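Local coordinates for E3 ubiquitin-protein ligase TRIM65 (Homo sapiens, PDB 7JL4) that acts as an E3 ubiquitin ligase in innate immunity, autophagy and inflammation, and is represented here by its C-terminal PRY-SPRY (B30.2) domain, at residues Gly55-Gln61 / Leu93-Arg97. Residues are numbered along the deposited sequence; the frame is centred on the assembly and turned at random.
Sequences GSFELWQ and LPRSR. Unlike the reference sequence in segment 93-97: Ser96 (reference Cys).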
ATOM      1  N   GLY A  55       9.952 -12.345 -12.040  1.00 56.14           N
ATOM      2  CA  GLY A  55       8.811 -11.895 -11.279  1.00 47.18           C
ATOM      3  C   GLY A  55       9.059 -10.678 -10.421  1.00 43.92           C
ATOM      4  O   GLY A  55       8.104 -10.133  -9.848  1.00 36.52           O
ATOM      5  N   SER A  56      10.303 -10.231 -10.299  1.00 37.81           N
ATOM      6  CA  SER A  56      10.584  -9.079  -9.467  1.00 36.88           C
ATOM      7  C   SER A  56      10.178  -7.815 -10.209  1.00 39.51           C
ATOM      8  O   SER A  56      10.367  -7.703 -11.427  1.00 38.83           O
ATOM      9  CB  SER A  56      12.061  -9.031  -9.083  1.00 41.27           C
ATOM     10  OG  SER A  56      12.892  -9.125 -10.223  1.00 51.72           O
ATOM     11  N   PHE A  57       9.595  -6.877  -9.471  1.00 30.95           N
ATOM     12  CA  PHE A  57       9.249  -5.577 -10.039  1.00 34.72           C
ATOM     13  C   PHE A  57      10.510  -4.844 -10.484  1.00 34.36           C
ATOM     14  O   PHE A  57      11.479  -4.740  -9.723  1.00 34.05           O
ATOM     15  CB  PHE A  57       8.496  -4.733  -9.008  1.00 30.55           C
ATOM     16  CG  PHE A  57       7.020  -5.032  -8.906  1.00 29.99           C
ATOM     17  CD1 PHE A  57       6.131  -4.524  -9.842  1.00 25.31           C
ATOM     18  CD2 PHE A  57       6.516  -5.764  -7.838  1.00 27.82           C
ATOM     19  CE1 PHE A  57       4.774  -4.757  -9.754  1.00 29.44           C
ATOM     20  CE2 PHE A  57       5.155  -6.013  -7.730  1.00 32.65           C
ATOM     21  CZ  PHE A  57       4.276  -5.517  -8.693  1.00 35.35           C
ATOM     22  N   GLU A  58      10.509  -4.372 -11.740  1.00 36.48           N
ATOM     23  CA  GLU A  58      11.505  -3.402 -12.190  1.00 35.88           C
ATOM     24  C   GLU A  58      11.152  -1.999 -11.711  1.00 35.16           C
ATOM     25  O   GLU A  58      12.039  -1.178 -11.441  1.00 35.46           O
ATOM     26  CB  GLU A  58      11.607  -3.430 -13.719  1.00 38.93           C
ATOM     27  CG  GLU A  58      12.082  -4.768 -14.281  1.00 47.97           C
ATOM     28  CD  GLU A  58      12.139  -4.795 -15.795  1.00 53.54           C
ATOM     29  OE1 GLU A  58      11.780  -3.781 -16.435  1.00 52.45           O
ATOM     30  OE2 GLU A  58      12.541  -5.840 -16.346  1.00 57.48           O
ATOM     31  N   LEU A  59       9.857  -1.713 -11.628  1.00 31.13           N
ATOM     32  CA  LEU A  59       9.356  -0.579 -10.886  1.00 29.41           C
ATOM     33  C   LEU A  59       9.843  -0.654  -9.445  1.00 29.17           C
ATOM     34  O   LEU A  59      10.297  -1.690  -8.975  1.00 29.96           O
ATOM     35  CB  LEU A  59       7.834  -0.588 -10.924  1.00 26.56           C
ATOM     36  CG  LEU A  59       7.383  -0.595 -12.396  1.00 35.57           C
ATOM     37  CD1 LEU A  59       5.924  -1.020 -12.509  1.00 41.13           C
ATOM     38  CD2 LEU A  59       7.602   0.742 -13.046  1.00 36.99           C
ATOM     39  N   TRP A  60       9.739   0.458  -8.732  1.00 29.95           N
ATOM     40  CA  TRP A  60      10.173   0.489  -7.332  1.00 26.94           C
ATOM     41  C   TRP A  60       9.027   0.004  -6.443  1.00 25.99           C
ATOM     42  O   TRP A  60       8.481   0.749  -5.626  1.00 25.06           O
ATOM     43  CB  TRP A  60      10.625   1.896  -6.953  1.00 26.94           C
ATOM     44  CG  TRP A  60      11.820   2.339  -7.720  1.00 31.18           C
ATOM     45  CD1 TRP A  60      12.723   1.537  -8.338  1.00 34.42           C
ATOM     46  CD2 TRP A  60      12.248   3.691  -7.955  1.00 35.78           C
ATOM     47  NE1 TRP A  60      13.695   2.301  -8.950  1.00 38.81           N
ATOM     48  CE2 TRP A  60      13.418   3.626  -8.738  1.00 39.53           C
ATOM     49  CE3 TRP A  60      11.750   4.948  -7.589  1.00 37.15           C
ATOM     50  CZ2 TRP A  60      14.115   4.772  -9.149  1.00 44.88           C
ATOM     51  CZ3 TRP A  60      12.435   6.088  -8.015  1.00 43.52           C
ATOM     52  CH2 TRP A  60      13.606   5.986  -8.779  1.00 43.92           C
ATOM     53  N   GLN A  61       8.685  -1.288  -6.596  1.00 23.43           N
ATOM     54  CA  GLN A  61       7.462  -1.832  -6.005  1.00 22.27           C
ATOM     55  C   GLN A  61       7.681  -3.215  -5.393  1.00 25.37           C
ATOM     56  O   GLN A  61       8.656  -3.924  -5.678  1.00 23.60           O
ATOM     57  CB  GLN A  61       6.309  -1.909  -7.034  1.00 21.13           C
ATOM     58  CG  GLN A  61       5.851  -0.514  -7.497  1.00 24.60           C
ATOM     59  CD  GLN A  61       4.858  -0.522  -8.648  1.00 27.98           C
ATOM     60  OE1 GLN A  61       4.256  -1.549  -9.003  1.00 28.89           O
ATOM     61  NE2 GLN A  61       4.699   0.620  -9.255  1.00 20.50           N
ATOM     62  N   LEU A  93      -1.072  -6.793 -12.996  1.00 39.69           N
ATOM     63  CA  LEU A  93      -0.297  -5.562 -12.901  1.00 33.88           C
ATOM     64  C   LEU A  93       1.099  -5.779 -13.478  1.00 35.84           C
ATOM     65  O   LEU A  93       1.793  -6.714 -13.059  1.00 33.84           O
ATOM     66  CB  LEU A  93      -0.203  -5.083 -11.455  1.00 34.95           C
ATOM     67  CG  LEU A  93       0.541  -3.766 -11.236  1.00 31.90           C
ATOM     68  CD1 LEU A  93      -0.242  -2.594 -11.839  1.00 34.72           C
ATOM     69  CD2 LEU A  93       0.797  -3.515  -9.749  1.00 27.49           C
ATOM     70  N   PRO A  94       1.533  -4.974 -14.449  1.00 33.13           N
ATOM     71  CA  PRO A  94       2.854  -5.195 -15.049  1.00 35.46           C
ATOM     72  C   PRO A  94       3.996  -4.974 -14.061  1.00 33.71           C
ATOM     73  O   PRO A  94       3.949  -4.101 -13.194  1.00 32.23           O
ATOM     74  CB  PRO A  94       2.901  -4.169 -16.192  1.00 45.42           C
ATOM     75  CG  PRO A  94       1.454  -3.887 -16.507  1.00 43.78           C
ATOM     76  CD  PRO A  94       0.761  -3.950 -15.172  1.00 41.39           C
ATOM     77  N   ARG A  95       5.046  -5.778 -14.226  1.00 34.88           N
ATOM     78  CA  ARG A  95       6.255  -5.680 -13.419  1.00 34.74           C
ATOM     79  C   ARG A  95       7.344  -4.833 -14.076  1.00 36.52           C
ATOM     80  O   ARG A  95       8.238  -4.347 -13.373  1.00 36.33           O
ATOM     81  CB  ARG A  95       6.819  -7.086 -13.155  1.00 43.63           C
ATOM     82  CG  ARG A  95       5.846  -8.081 -12.518  1.00 41.68           C
ATOM     83  CD  ARG A  95       5.870  -7.987 -11.022  1.00 43.26           C
ATOM     84  NE  ARG A  95       5.331  -9.185 -10.394  1.00 50.47           N
ATOM     85  CZ  ARG A  95       4.035  -9.445 -10.258  1.00 48.32           C
ATOM     86  NH1 ARG A  95       3.647 -10.579  -9.672  1.00 51.71           N
ATOM     87  NH2 ARG A  95       3.126  -8.564 -10.676  1.00 46.63           N
ATOM     88  N   SER A  96       7.293  -4.645 -15.392  1.00 39.03           N
ATOM     89  CA  SER A  96       8.368  -3.979 -16.113  1.00 41.53           C
ATOM     90  C   SER A  96       8.212  -2.467 -16.072  1.00 46.89           C
ATOM     91  O   SER A  96       7.110  -1.927 -15.966  1.00 46.72           O
ATOM     92  CB  SER A  96       8.420  -4.426 -17.574  1.00 46.48           C
ATOM     93  OG  SER A  96       7.124  -4.425 -18.147  1.00 64.13           O
ATOM     94  N   ARG A  97       9.346  -1.794 -16.170  1.00 44.86           N
ATOM     95  CA  ARG A  97       9.425  -0.356 -16.340  1.00 45.24           C
ATOM     96  C   ARG A  97       9.684  -0.080 -17.817  1.00 55.77           C
ATOM     97  O   ARG A  97      10.829  -0.082 -18.262  1.00 55.10           O
ATOM     98  CB  ARG A  97      10.561   0.208 -15.519  1.00 47.34           C
ATOM     99  CG  ARG A  97      10.661   1.701 -15.647  1.00 59.46           C
ATOM    100  CD  ARG A  97      11.800   2.158 -14.819  1.00 54.88           C
ATOM    101  NE  ARG A  97      12.044   3.582 -14.949  1.00 62.17           N
ATOM    102  CZ  ARG A  97      13.013   4.200 -14.290  1.00 61.68           C
ATOM    103  NH1 ARG A  97      13.821   3.486 -13.510  1.00 66.80           N
ATOM    104  NH2 ARG A  97      13.194   5.502 -14.430  1.00 56.80           N
TER
HETATM  105  O   HOH W   1      14.158   0.874 -12.804  1.00 64.01           O
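Arg95 O takes the shortest polar bond between the two loops, from Glu58 N at 2.8 Å. Glu58 returns the favour with its carboxylate: its OE1 accepts Arg97 N at 3.2 Å in a nearly straight bond (164°), on the anti side and well out of the carboxylate plane. CG of Glu58 lies anti to the carbonyl carbon and the chain runs on extended, which carries OE1 over Ser96 CA and CB. Ser96 is cysteine in the reference sequence.

The side chain of Arg95 does two jobs. A bend at chi2 (-87°) folds it over the ring of Phe57, where Arg95 CD sits 3.5 Å from the centroid of the Phe57 ring, almost on the normal, in a CH-pi contact. The guanidinium lies further out, with Arg95 CZ 4.7 Å from the centroid of the Phe57 ring in an off-centre cation-pi contact, its plane turned 31° from the ring. Arg95 NE then donates to Gly55 O at 3.0 Å, the acceptor lying in the guanidinium plane, a bent bond that helps set the rotation of the group. Gln61 CB sits over the opposite ring face, toward the rim, Pro94 O approaches the edge, and Val177 of strand 175-180 also touches Phe57.

Beyond it, Leu59 packs with CD1 near Pro94 O and CD2 against Arg97 CB. The extended Arg97 side chain ends at a water, which bridges its NH1 to Glu58 O, while its NE and NH2 bond to Gly99 O and Pro100 O.

Two irregular loops of the SPRY beta-sandwich, one leading into strand 61-63 and the other leaving strand 84-89, are thus joined by one backbone-to-backbone bond and two side-chain-to-backbone bonds, with Arg95 packed on Phe57. With Arg95 bonded to a neutral carbonyl and its guanidinium off-centre beside the Phe57 ring, its charge is probably stabilised by dipole and pi electrons here.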